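Local coordinates for protein amino acid amide racemase (Ochrobactrum anthropi, PDB 6GIO) that binds pyridoxal-5'-phosphate as a two-subunit enzyme of the class-III aminotransferase family, with the fold of the large pyridoxal-phosphate-dependent enzyme clan, at residues 23-28 with 375-380; 129-134 with 196-201; 165-170 with 183-188; 380-385 with 413-418. All coordinates share one frame; numbering follows the deposited sequence.

How the contacts relate
The four contacts form two pairs. Contacts 1 and 4 have centres about 10 Å apart. They share Tyr380 and helix 369-382, next to the mixed sheet that includes strands 28-32 and 384-389. Contacts 2 and 3 have centres about 14 Å apart. They reach the other mixed sheet, in which strands 131-135 and 164-167 are neighbours. Centres of contacts 1 and 2 are about 42 Å apart, on opposite sides of the chain's centre. Along the chain, contact 1 joins 23-28 to 375-380 and so spans contacts 2 and 3, with contact 3 inside contact 2. Contact 4 follows. Contact 1 thus brings an early and a late part of the chain together beside that first sheet.

Contact 1: 23-28 with 375-380; sequences FSPLSL and IIYRGY
Pro25 lies over one face of the Tyr380 ring, its CD 3.9 Å from the ring centroid and 22° off the normal, a CH-pi contact. Pro25 CD sits nearest the rim, 3.6 Å from Tyr380 CE2. Leu26 approaches the same ring at a slant, its CB 3.8 Å from Tyr380 CE1. Ser24 OG lies obliquely to the ring, 3.7 Å from Tyr380 CD1. These three residues gather on one ring, and that is the tight part. Tyr380 CG is turned away from its backbone N (chi1 152°), which sends the ring out to the loop. Ser24 OG also accepts from Leu26 N at 3.2 Å, an ST turn within the loop.

The looser, partly exposed side is at Tyr377. It offers Pro25 an edge, not a face: Pro25 CG stands 3.8 Å from Tyr377 CE1, near the ring plane. Phe23 CB makes a single side-chain touch on Ile376 CG2 at 3.9 Å. Phe23 goes on to Tyr388, edge-to-face, and to Leu81 of the second subunit.

Tyr380 OH hydrogen-bonds Glu38, and Arg42 makes a cation-pi contact with the ring. The loop therefore rests on helix 369-382 by aromatic and aliphatic packing, while polar partners elsewhere hold Tyr380.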
loop_
_atom_site.group_PDB
_atom_site.type_symbol
_atom_site.label_atom_id
_atom_site.label_comp_id
_atom_site.label_asym_id
_atom_site.label_seq_id
_atom_site.Cartn_x
_atom_site.Cartn_y
_atom_site.Cartn_z
ATOM N N PHE C 23 -0.741 -10.350 19.589
ATOM C CA PHE C 23 0.010 -11.215 20.493
ATOM C C PHE C 23 -0.297 -10.953 21.961
ATOM O O PHE C 23 0.135 -11.723 22.801
ATOM C CB PHE C 23 1.507 -11.047 20.266
ATOM C CG PHE C 23 1.960 -11.515 18.921
ATOM C CD1 PHE C 23 1.864 -10.692 17.823
ATOM C CD2 PHE C 23 2.483 -12.780 18.754
ATOM C CE1 PHE C 23 2.300 -11.105 16.575
ATOM C CE2 PHE C 23 2.914 -13.204 17.510
ATOM C CZ PHE C 23 2.821 -12.374 16.413
ATOM N N SER C 24 -1.001 -9.857 22.262
ATOM C CA SER C 24 -1.286 -9.455 23.642
ATOM C C SER C 24 -2.435 -8.490 23.625
ATOM O O SER C 24 -2.815 -8.020 22.547
ATOM C CB SER C 24 -0.060 -8.808 24.326
ATOM O OG SER C 24 0.046 -7.408 24.068
ATOM N N PRO C 25 -2.999 -8.169 24.811
ATOM C CA PRO C 25 -4.081 -7.159 24.851
ATOM C C PRO C 25 -3.664 -5.683 24.602
ATOM O O PRO C 25 -4.530 -4.805 24.598
ATOM C CB PRO C 25 -4.634 -7.265 26.297
ATOM C CG PRO C 25 -4.025 -8.517 26.881
ATOM C CD PRO C 25 -2.721 -8.748 26.136
ATOM N N LEU C 26 -2.370 -5.412 24.446
ATOM C CA LEU C 26 -1.880 -4.040 24.379
ATOM C C LEU C 26 -2.635 -3.232 23.309
ATOM O O LEU C 26 -2.688 -3.613 22.143
ATOM C CB LEU C 26 -0.387 -4.027 24.083
ATOM C CG LEU C 26 0.312 -2.650 23.993
ATOM C CD1 LEU C 26 0.123 -1.876 25.296
ATOM C CD2 LEU C 26 1.776 -2.849 23.629
ATOM N N SER C 27 -3.220 -2.136 23.759
ATOM C CA SER C 27 -4.082 -1.264 22.972
ATOM C C SER C 27 -3.584 0.145 23.283
ATOM O O SER C 27 -3.458 0.514 24.458
ATOM C CB SER C 27 -5.559 -1.491 23.377
ATOM O OG SER C 27 -5.874 -2.863 23.162
ATOM N N LEU C 28 -3.287 0.920 22.235
ATOM C CA LEU C 28 -2.433 2.115 22.343
ATOM C C LEU C 28 -3.123 3.459 22.201
ATOM O O LEU C 28 -3.968 3.647 21.350
ATOM C CB LEU C 28 -1.292 2.058 21.300
ATOM C CG LEU C 28 -0.354 0.846 21.352
ATOM C CD1 LEU C 28 0.595 0.844 20.139
ATOM C CD2 LEU C 28 0.432 0.811 22.661
ATOM N N ILE C 375 4.596 -16.490 27.311
ATOM C CA ILE C 375 5.772 -15.655 27.560
ATOM C C ILE C 375 5.543 -14.200 27.066
ATOM O O ILE C 375 5.886 -13.230 27.764
ATOM C CB ILE C 375 7.033 -16.275 26.929
ATOM C CG1 ILE C 375 7.373 -17.589 27.663
ATOM C CG2 ILE C 375 8.196 -15.303 26.988
ATOM C CD1 ILE C 375 8.354 -18.460 26.927
ATOM N N ILE C 376 4.959 -14.037 25.878
ATOM C CA ILE C 376 4.622 -12.689 25.362
ATOM C C ILE C 376 3.603 -11.972 26.273
ATOM O O ILE C 376 3.727 -10.776 26.561
ATOM C CB ILE C 376 3.969 -12.748 23.957
ATOM C CG1 ILE C 376 4.824 -13.514 22.949
ATOM C CG2 ILE C 376 3.716 -11.356 23.442
ATOM C CD1 ILE C 376 6.180 -12.935 22.698
ATOM N N TYR C 377 2.565 -12.704 26.670
ATOM C CA TYR C 377 1.527 -12.131 27.530
ATOM C C TYR C 377 2.087 -11.694 28.878
ATOM O O TYR C 377 1.790 -10.606 29.394
ATOM C CB TYR C 377 0.425 -13.140 27.763
ATOM C CG TYR C 377 -0.619 -12.619 28.687
ATOM C CD1 TYR C 377 -1.660 -11.855 28.205
ATOM C CD2 TYR C 377 -0.576 -12.903 30.045
ATOM C CE1 TYR C 377 -2.640 -11.373 29.047
ATOM C CE2 TYR C 377 -1.553 -12.425 30.898
ATOM C CZ TYR C 377 -2.577 -11.655 30.387
ATOM O OH TYR C 377 -3.537 -11.171 31.231
ATOM N N ARG C 378 2.906 -12.532 29.472
ATOM C CA ARG C 378 3.522 -12.145 30.724
ATOM C C ARG C 378 4.515 -10.999 30.530
ATOM O O ARG C 378 4.636 -10.128 31.405
ATOM C CB ARG C 378 4.183 -13.344 31.389
ATOM C CG ARG C 378 4.749 -13.091 32.775
ATOM C CD ARG C 378 3.643 -12.665 33.736
ATOM N NE ARG C 378 4.154 -12.454 35.083
ATOM C CZ ARG C 378 3.492 -11.794 36.038
ATOM N NH1 ARG C 378 2.301 -11.256 35.790
ATOM N NH2 ARG C 378 4.040 -11.640 37.222
ATOM N N GLY C 379 5.245 -10.998 29.408
ATOM C CA GLY C 379 6.083 -9.838 29.041
ATOM C C GLY C 379 5.309 -8.518 29.050
ATOM O O GLY C 379 5.720 -7.504 29.624
ATOM N N TYR C 380 4.197 -8.542 28.366
ATOM C CA TYR C 380 3.286 -7.432 28.313
ATOM C C TYR C 380 2.868 -6.975 29.733
ATOM O O TYR C 380 2.910 -5.785 30.029
ATOM C CB TYR C 380 2.080 -7.833 27.453
ATOM C CG TYR C 380 0.825 -7.118 27.811
ATOM C CD1 TYR C 380 0.594 -5.817 27.343
ATOM C CD2 TYR C 380 -0.145 -7.724 28.644
ATOM C CE1 TYR C 380 -0.558 -5.146 27.681
ATOM C CE2 TYR C 380 -1.302 -7.051 28.997
ATOM C CZ TYR C 380 -1.499 -5.770 28.506
ATOM O OH TYR C 380 -2.634 -5.079 28.808
#

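Contact 2: 129-134 with 196-201; sequences RSRIIS and PEQVAA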
loop_
_atom_site.group_PDB
_atom_site.type_symbol
_atom_site.label_atom_id
_atom_site.label_comp_id
_atom_site.label_asym_id
_atom_site.label_seq_id
_atom_site.Cartn_x
_atom_site.Cartn_y
_atom_site.Cartn_z
ATOM N N ARG C 129 11.263 -13.731 -18.790
ATOM C CA ARG C 129 11.345 -15.032 -18.180
ATOM C C ARG C 129 10.250 -15.130 -17.102
ATOM O O ARG C 129 9.950 -14.179 -16.456
ATOM C CB ARG C 129 12.714 -15.178 -17.557
ATOM C CG ARG C 129 13.888 -14.967 -18.508
ATOM C CD ARG C 129 15.138 -15.069 -17.687
ATOM N NE ARG C 129 16.374 -14.976 -18.439
ATOM C CZ ARG C 129 17.552 -15.364 -17.985
ATOM N NH1 ARG C 129 17.668 -15.924 -16.776
ATOM N NH2 ARG C 129 18.613 -15.232 -18.763
ATOM N N SER C 130 9.676 -16.300 -16.915
ATOM C CA SER C 130 8.474 -16.455 -16.120
ATOM C C SER C 130 8.702 -17.111 -14.773
ATOM O O SER C 130 7.835 -17.044 -13.888
ATOM C CB SER C 130 7.457 -17.289 -16.945
ATOM O OG SER C 130 8.033 -18.554 -17.325
ATOM N N ARG C 131 9.847 -17.775 -14.623
ATOM C CA ARG C 131 10.133 -18.549 -13.426
ATOM C C ARG C 131 10.854 -17.724 -12.339
ATOM O O ARG C 131 11.649 -16.809 -12.644
ATOM C CB ARG C 131 10.968 -19.766 -13.781
ATOM C CG ARG C 131 10.259 -20.753 -14.696
ATOM C CD ARG C 131 11.180 -21.932 -14.937
ATOM N NE ARG C 131 10.837 -22.727 -16.124
ATOM C CZ ARG C 131 10.058 -23.801 -16.114
ATOM N NH1 ARG C 131 9.477 -24.236 -14.990
ATOM N NH2 ARG C 131 9.846 -24.438 -17.260
ATOM N N ILE C 132 10.552 -18.072 -11.080
ATOM C CA ILE C 132 11.077 -17.367 -9.915
ATOM C C ILE C 132 11.652 -18.350 -8.885
ATOM O O ILE C 132 11.027 -19.350 -8.602
ATOM C CB ILE C 132 9.975 -16.489 -9.238
ATOM C CG1 ILE C 132 9.550 -15.339 -10.165
ATOM C CG2 ILE C 132 10.468 -15.926 -7.905
ATOM C CD1 ILE C 132 10.628 -14.345 -10.528
ATOM N N ILE C 133 12.813 -18.040 -8.305
ATOM C CA ILE C 133 13.375 -18.864 -7.220
ATOM C C ILE C 133 13.084 -18.151 -5.903
ATOM O O ILE C 133 13.362 -16.990 -5.752
ATOM C CB ILE C 133 14.869 -19.168 -7.408
ATOM C CG1 ILE C 133 15.082 -19.922 -8.736
ATOM C CG2 ILE C 133 15.420 -20.021 -6.252
ATOM C CD1 ILE C 133 16.475 -19.780 -9.302
ATOM N N SER C 134 12.506 -18.878 -4.978
ATOM C CA SER C 134 12.245 -18.377 -3.647
ATOM C C SER C 134 12.590 -19.442 -2.549
ATOM O O SER C 134 12.981 -20.566 -2.865
ATOM C CB SER C 134 10.783 -18.011 -3.604
ATOM O OG SER C 134 10.444 -17.481 -2.365
ATOM N N PRO C 196 17.575 -22.706 -16.151
ATOM C CA PRO C 196 17.860 -21.424 -15.507
ATOM C C PRO C 196 17.674 -20.193 -16.397
ATOM O O PRO C 196 17.407 -19.133 -15.866
ATOM C CB PRO C 196 19.319 -21.585 -15.046
ATOM C CG PRO C 196 19.907 -22.559 -16.045
ATOM C CD PRO C 196 18.795 -23.481 -16.430
ATOM N N GLU C 197 17.752 -20.354 -17.727
ATOM C CA GLU C 197 17.465 -19.253 -18.661
ATOM C C GLU C 197 15.971 -18.914 -18.728
ATOM O O GLU C 197 15.578 -17.945 -19.391
ATOM C CB GLU C 197 18.056 -19.532 -20.057
ATOM C CG GLU C 197 17.304 -20.577 -20.873
ATOM C CD GLU C 197 17.561 -22.064 -20.486
ATOM O OE1 GLU C 197 18.379 -22.396 -19.574
ATOM O OE2 GLU C 197 16.904 -22.919 -21.134
ATOM N N GLN C 198 15.134 -19.669 -18.015
ATOM C CA GLN C 198 13.707 -19.328 -17.913
ATOM C C GLN C 198 13.379 -18.660 -16.564
ATOM O O GLN C 198 12.211 -18.362 -16.258
ATOM C CB GLN C 198 12.839 -20.563 -18.124
ATOM C CG GLN C 198 12.910 -21.125 -19.539
ATOM C CD GLN C 198 12.120 -22.409 -19.718
ATOM O OE1 GLN C 198 11.457 -22.905 -18.803
ATOM N NE2 GLN C 198 12.207 -22.965 -20.905
ATOM N N VAL C 199 14.410 -18.437 -15.768
ATOM C CA VAL C 199 14.248 -17.880 -14.444
ATOM C C VAL C 199 14.598 -16.403 -14.474
ATOM O O VAL C 199 15.765 -16.025 -14.775
ATOM C CB VAL C 199 15.140 -18.592 -13.405
ATOM C CG1 VAL C 199 14.921 -17.946 -12.032
ATOM C CG2 VAL C 199 14.846 -20.076 -13.370
ATOM N N ALA C 200 13.579 -15.582 -14.190
ATOM C CA ALA C 200 13.725 -14.118 -14.149
ATOM C C ALA C 200 14.670 -13.674 -13.018
ATOM O O ALA C 200 15.582 -12.856 -13.215
ATOM C CB ALA C 200 12.363 -13.457 -13.920
ATOM N N ALA C 201 14.401 -14.209 -11.828
ATOM C CA ALA C 201 14.983 -13.714 -10.608
ATOM C C ALA C 201 14.985 -14.732 -9.494
ATOM O O ALA C 201 14.156 -15.648 -9.480
ATOM C CB ALA C 201 14.173 -12.525 -10.156
#
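Parallel strands 131-134 and 199-201 pair in the mixed seven-stranded sheet of the pyridoxal-phosphate-binding part of the chain, with Arg131 facing Val199. Their short segments are strongly twisted, 53° between directions. Arg131 N donates to Gln198 O at 2.9 Å, and Arg131 O accepts from Ala200 N at 2.8 Å. One step on, Ile133 N donates to Ala201 O at 3.0 Å in a nearly straight bond of 171°. Ala201 N is buried with no partner in the model.

The strand order across this sheet, 1-7-6-5-4-2-3 counted along the chain, is that of the fold type I pyridoxal-phosphate enzymes. Strand 131-135 lies between 199-204 and 164-167.

Two arginines secure the entry to the pair. Arg131 runs alongside Gln198, guanidinium and amide almost coplanar. Arg131 NE and NH2 both donate to Gln198 OE1, at 2.8 Å and 2.7 Å. The NE bond falls on a lone pair in the carbonyl plane, and the NH2 bond comes from nearly straight beyond the oxygen. This double grip helps to keep the two groups coplanar.

Arg129 stretches across the 3-10 turn 196-198, its chain extended from CG to NE. Arg129 NH1 donates to Val199 O at 2.8 Å, in the guanidinium plane but tilted from the carbonyl plane. Glu197 O sits over one guanidinium face without bonding. NH2 binds His231 O.

Among the apolar groups, Ile133 CD1 packs on Val199 CG1 at 3.6 Å. Ile132 CD1 meets the methyl groups of Ala200 and Ala201, 3.9 Å from Ala200 CB.

Contact 3: 165-170 with 183-188; sequences LLLPYP and LELLDY
Leu186 reaches from helix 183-188 to two residues of strand 165-167. With CG anti to the backbone N (chi1 178°), its side chain leads off the helix toward the strand. Leu186 CB stands 4.2 Å from Leu167 CD1. CG comes no nearer to the strand. The CD1 tip does the touching: Leu186 CD1 lies 3.9 Å from Leu165 CD2 and 4.0 Å from Leu167 CD1, so it bridges two alternate residues of the strand. The CD2 branch makes no close approach to the strand segment. Leu186 CD1 is also 4.0 Å from Ile133 CD1 on the neighbouring strand.

One residue earlier, Leu185 supplies the outer part. Leu185 CD2 meets Pro168 CD at 4.0 Å, the two side chains crossing at about a right angle. Leu167 CD2 approaches Leu185 CG at a looser 4.3 Å.

The axes of the short segments 165-167 and 183-188 come within 10.0 Å and run nearly antiparallel. The helix belongs to a beta-alpha-beta crossover: strand 164-167, helix 179-191, then strand 199-204, parallel in the same sheet. Leu224 of helix 220-229 also packs on Leu186. Every touching group is aliphatic, so methyl packing and burial hold the helix on the sheet.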
loop_
_atom_site.group_PDB
_atom_site.type_symbol
_atom_site.label_atom_id
_atom_site.label_comp_id
_atom_site.label_asym_id
_atom_site.label_seq_id
_atom_site.Cartn_x
_atom_site.Cartn_y
_atom_site.Cartn_z
ATOM N N LEU C 165 9.986 -21.960 -7.922
ATOM C CA LEU C 165 10.805 -23.018 -7.359
ATOM C C LEU C 165 11.092 -22.622 -5.935
ATOM O O LEU C 165 11.780 -21.613 -5.728
ATOM C CB LEU C 165 12.133 -23.142 -8.144
ATOM C CG LEU C 165 13.124 -24.207 -7.618
ATOM C CD1 LEU C 165 12.399 -25.524 -7.422
ATOM C CD2 LEU C 165 14.331 -24.408 -8.534
ATOM N N LEU C 166 10.538 -23.381 -4.973
ATOM C CA LEU C 166 10.806 -23.217 -3.529
ATOM C C LEU C 166 11.887 -24.165 -2.961
ATOM O O LEU C 166 11.751 -25.384 -3.016
ATOM C CB LEU C 166 9.535 -23.426 -2.725
ATOM C CG LEU C 166 8.480 -22.336 -2.826
ATOM C CD1 LEU C 166 7.231 -22.807 -2.072
ATOM C CD2 LEU C 166 8.928 -20.988 -2.283
ATOM N N LEU C 167 12.951 -23.599 -2.387
ATOM C CA LEU C 167 14.057 -24.372 -1.845
ATOM C C LEU C 167 14.096 -24.235 -0.358
ATOM O O LEU C 167 13.706 -23.186 0.143
ATOM C CB LEU C 167 15.371 -23.806 -2.366
ATOM C CG LEU C 167 15.625 -23.808 -3.875
ATOM C CD1 LEU C 167 16.869 -23.004 -4.181
ATOM C CD2 LEU C 167 15.748 -25.227 -4.389
ATOM N N PRO C 168 14.640 -25.249 0.365
ATOM C CA PRO C 168 14.879 -25.064 1.782
ATOM C C PRO C 168 15.906 -23.971 2.051
ATOM O O PRO C 168 16.884 -23.782 1.281
ATOM C CB PRO C 168 15.402 -26.440 2.239
ATOM C CG PRO C 168 14.998 -27.406 1.178
ATOM C CD PRO C 168 15.034 -26.604 -0.072
ATOM N N TYR C 169 15.671 -23.223 3.120
ATOM C CA TYR C 169 16.675 -22.273 3.593
ATOM C C TYR C 169 17.565 -22.987 4.639
ATOM O O TYR C 169 17.084 -23.469 5.656
ATOM C CB TYR C 169 15.986 -21.008 4.145
ATOM C CG TYR C 169 16.822 -19.757 4.307
ATOM C CD1 TYR C 169 17.606 -19.567 5.422
ATOM C CD2 TYR C 169 16.742 -18.696 3.363
ATOM C CE1 TYR C 169 18.311 -18.374 5.619
ATOM C CE2 TYR C 169 17.428 -17.517 3.547
ATOM C CZ TYR C 169 18.230 -17.361 4.673
ATOM O OH TYR C 169 18.920 -16.180 4.885
ATOM N N PRO C 170 18.853 -23.111 4.350
ATOM C CA PRO C 170 19.732 -23.832 5.258
ATOM C C PRO C 170 19.810 -23.192 6.624
ATOM O O PRO C 170 20.153 -22.001 6.733
ATOM C CB PRO C 170 21.112 -23.697 4.625
ATOM C CG PRO C 170 20.926 -23.088 3.306
ATOM C CD PRO C 170 19.543 -22.613 3.147
ATOM N N LEU C 183 22.395 -25.986 -2.590
ATOM C CA LEU C 183 23.023 -25.651 -3.872
ATOM C C LEU C 183 22.942 -26.804 -4.832
ATOM O O LEU C 183 22.716 -26.621 -6.020
ATOM C CB LEU C 183 24.471 -25.242 -3.676
ATOM C CG LEU C 183 24.641 -23.952 -2.893
ATOM C CD1 LEU C 183 26.105 -23.784 -2.444
ATOM C CD2 LEU C 183 24.108 -22.724 -3.663
ATOM N N GLU C 184 23.155 -28.021 -4.330
ATOM C CA GLU C 184 23.115 -29.260 -5.163
ATOM C C GLU C 184 21.700 -29.436 -5.749
ATOM O O GLU C 184 21.577 -29.671 -6.907
ATOM C CB GLU C 184 23.684 -30.440 -4.354
ATOM C CG GLU C 184 23.300 -31.826 -4.846
ATOM C CD GLU C 184 24.108 -33.036 -4.375
ATOM O OE1 GLU C 184 23.571 -33.898 -3.674
ATOM O OE2 GLU C 184 25.250 -33.140 -4.751
ATOM N N LEU C 185 20.686 -29.310 -4.906
ATOM C CA LEU C 185 19.300 -29.389 -5.279
ATOM C C LEU C 185 18.944 -28.367 -6.367
ATOM O O LEU C 185 18.242 -28.695 -7.310
ATOM C CB LEU C 185 18.408 -29.207 -4.033
ATOM C CG LEU C 185 16.910 -29.328 -4.182
ATOM C CD1 LEU C 185 16.478 -30.637 -4.804
ATOM C CD2 LEU C 185 16.270 -29.223 -2.814
ATOM N N LEU C 186 19.438 -27.147 -6.241
ATOM C CA LEU C 186 19.201 -26.109 -7.243
ATOM C C LEU C 186 19.892 -26.465 -8.532
ATOM O O LEU C 186 19.286 -26.329 -9.619
ATOM C CB LEU C 186 19.674 -24.743 -6.791
ATOM C CG LEU C 186 19.524 -23.571 -7.753
ATOM C CD1 LEU C 186 18.048 -23.264 -7.999
ATOM C CD2 LEU C 186 20.269 -22.348 -7.240
ATOM N N ASP C 187 21.139 -26.914 -8.425
ATOM C CA ASP C 187 21.885 -27.350 -9.628
ATOM C C ASP C 187 21.107 -28.437 -10.358
ATOM O O ASP C 187 21.110 -28.472 -11.593
ATOM C CB ASP C 187 23.245 -27.940 -9.287
ATOM C CG ASP C 187 24.218 -26.928 -8.767
ATOM O OD1 ASP C 187 24.092 -25.698 -9.065
ATOM O OD2 ASP C 187 25.144 -27.386 -8.053
ATOM N N TYR C 188 20.465 -29.328 -9.592
ATOM C CA TYR C 188 19.695 -30.433 -10.171
ATOM C C TYR C 188 18.459 -29.939 -10.888
ATOM O O TYR C 188 18.176 -30.372 -11.997
ATOM C CB TYR C 188 19.270 -31.467 -9.106
ATOM C CG TYR C 188 18.745 -32.754 -9.706
ATOM C CD1 TYR C 188 19.600 -33.647 -10.390
ATOM C CD2 TYR C 188 17.407 -33.099 -9.572
ATOM C CE1 TYR C 188 19.110 -34.836 -10.928
ATOM C CE2 TYR C 188 16.909 -34.263 -10.100
ATOM C CZ TYR C 188 17.749 -35.136 -10.765
ATOM O OH TYR C 188 17.180 -36.286 -11.280
#

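Contact 4: 380-385 with 413-418; sequences YQLGAA and ADIVDQ
Ile415 packs on Leu382, Gly383 and Ala384, and its apolar contacts come first. Ile415 CG2 lies 3.8 Å from Leu382 CB and 3.7 Å from Ala384 CB. It thus sits between the end of helix 369-382 and the start of strand 384-389. CG2 is anti to the backbone N, and CG1 leads off the other way with chi1 -74°. Through CG1 the end of the chain reaches the turn itself, with Ile415 CD1 3.9 Å from Gly383 C. Farther out, Leu382 CD1 meets the aliphatic part of Gln418, 3.8 Å from its CG, and the two side chains cross at about a right angle. This is the more exposed edge. Val416 packs on Leu333 of helix 318-339.

A methyl also meets a backbone polar group. Ile415 CD1 rests 3.4 Å from Leu382 O.

The turn under Ile415 is a Schellman motif. Gly383 leaves the helix with a positive phi of 101°, a value glycine adopts readily. Gly383 N bonds back to Tyr380 O at 3.1 Å, and Ala384 N probably bonds to Gly379 O at 2.9 Å. Gly383 in the turn and Ala385 in the strand both make backbone hydrogen bonds to Leu45 of strand 43-46.

Among the charged groups of the second helix, Asp417 looks elsewhere. It forms a salt bridge with Lys339 and a hydrogen bond with His340.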
loop_
_atom_site.group_PDB
_atom_site.type_symbol
_atom_site.label_atom_id
_atom_site.label_comp_id
_atom_site.label_asym_id
_atom_site.label_seq_id
_atom_site.Cartn_x
_atom_site.Cartn_y
_atom_site.Cartn_z
ATOM N N TYR C 380 4.197 -8.542 28.366
ATOM C CA TYR C 380 3.286 -7.432 28.313
ATOM C C TYR C 380 2.868 -6.975 29.733
ATOM O O TYR C 380 2.910 -5.785 30.029
ATOM C CB TYR C 380 2.080 -7.833 27.453
ATOM C CG TYR C 380 0.825 -7.118 27.811
ATOM C CD1 TYR C 380 0.594 -5.817 27.343
ATOM C CD2 TYR C 380 -0.145 -7.724 28.644
ATOM C CE1 TYR C 380 -0.558 -5.146 27.681
ATOM C CE2 TYR C 380 -1.302 -7.051 28.997
ATOM C CZ TYR C 380 -1.499 -5.770 28.506
ATOM O OH TYR C 380 -2.634 -5.079 28.808
ATOM N N GLN C 381 2.508 -7.900 30.615
ATOM C CA GLN C 381 2.100 -7.488 31.983
ATOM C C GLN C 381 3.285 -6.912 32.753
ATOM O O GLN C 381 3.118 -6.052 33.567
ATOM C CB GLN C 381 1.563 -8.666 32.768
ATOM C CG GLN C 381 0.341 -9.284 32.204
ATOM C CD GLN C 381 -0.159 -10.380 33.137
ATOM O OE1 GLN C 381 0.551 -11.332 33.426
ATOM N NE2 GLN C 381 -1.383 -10.237 33.609
ATOM N N LEU C 382 4.483 -7.397 32.473
ATOM C CA LEU C 382 5.674 -6.885 33.105
ATOM C C LEU C 382 6.221 -5.610 32.466
ATOM O O LEU C 382 7.215 -5.071 32.969
ATOM C CB LEU C 382 6.785 -7.962 33.133
ATOM C CG LEU C 382 6.409 -9.229 33.907
ATOM C CD1 LEU C 382 7.464 -10.311 33.671
ATOM C CD2 LEU C 382 6.226 -8.920 35.401
ATOM N N GLY C 383 5.602 -5.137 31.371
ATOM C CA GLY C 383 5.978 -3.846 30.766
ATOM C C GLY C 383 6.873 -3.902 29.524
ATOM O O GLY C 383 7.579 -2.934 29.211
ATOM N N ALA C 384 6.820 -5.006 28.781
ATOM C CA ALA C 384 7.523 -5.093 27.486
ATOM C C ALA C 384 6.643 -5.707 26.403
ATOM O O ALA C 384 5.913 -6.694 26.653
ATOM C CB ALA C 384 8.802 -5.876 27.610
ATOM N N ALA C 385 6.718 -5.110 25.206
ATOM C CA ALA C 385 5.969 -5.567 24.046
ATOM C C ALA C 385 6.880 -6.319 23.067
ATOM O O ALA C 385 7.835 -5.733 22.504
ATOM C CB ALA C 385 5.293 -4.398 23.343
ATOM N N ALA C 413 16.012 -7.481 29.257
ATOM C CA ALA C 413 16.550 -8.772 29.654
ATOM C C ALA C 413 15.907 -9.249 30.952
ATOM O O ALA C 413 15.582 -10.433 31.127
ATOM C CB ALA C 413 18.034 -8.646 29.823
ATOM N N ASP C 414 15.695 -8.327 31.868
ATOM C CA ASP C 414 15.078 -8.684 33.143
ATOM C C ASP C 414 13.641 -9.103 32.977
ATOM O O ASP C 414 13.171 -10.070 33.623
ATOM C CB ASP C 414 15.221 -7.521 34.132
ATOM C CG ASP C 414 16.624 -7.451 34.769
ATOM O OD1 ASP C 414 17.428 -8.413 34.669
ATOM O OD2 ASP C 414 16.934 -6.413 35.367
ATOM N N ILE C 415 12.925 -8.401 32.102
ATOM C CA ILE C 415 11.516 -8.711 31.872
ATOM C C ILE C 415 11.372 -10.065 31.173
ATOM O O ILE C 415 10.542 -10.912 31.555
ATOM C CB ILE C 415 10.808 -7.601 31.062
ATOM C CG1 ILE C 415 10.576 -6.369 31.970
ATOM C CG2 ILE C 415 9.475 -8.119 30.479
ATOM C CD1 ILE C 415 10.181 -5.120 31.225
ATOM N N VAL C 416 12.195 -10.287 30.160
ATOM C CA VAL C 416 12.176 -11.598 29.455
ATOM C C VAL C 416 12.487 -12.774 30.413
ATOM O O VAL C 416 11.846 -13.825 30.358
ATOM C CB VAL C 416 13.202 -11.610 28.295
ATOM C CG1 VAL C 416 13.339 -13.006 27.703
ATOM C CG2 VAL C 416 12.764 -10.617 27.236
ATOM N N ASP C 417 13.522 -12.578 31.234
ATOM C CA ASP C 417 13.942 -13.524 32.256
ATOM C C ASP C 417 12.769 -13.842 33.181
ATOM O O ASP C 417 12.422 -14.995 33.403
ATOM C CB ASP C 417 15.141 -12.909 33.012
ATOM C CG ASP C 417 15.623 -13.746 34.184
ATOM O OD1 ASP C 417 15.064 -14.809 34.505
ATOM O OD2 ASP C 417 16.563 -13.279 34.829
ATOM N N GLN C 418 12.120 -12.809 33.677
ATOM C CA GLN C 418 11.013 -13.004 34.598
ATOM C C GLN C 418 9.810 -13.632 33.916
ATOM O O GLN C 418 9.101 -14.452 34.526
ATOM C CB GLN C 418 10.625 -11.662 35.229
ATOM C CG GLN C 418 9.613 -11.814 36.368
ATOM C CD GLN C 418 10.214 -12.502 37.581
ATOM O OE1 GLN C 418 9.630 -13.413 38.161
ATOM N NE2 GLN C 418 11.396 -12.084 37.944
#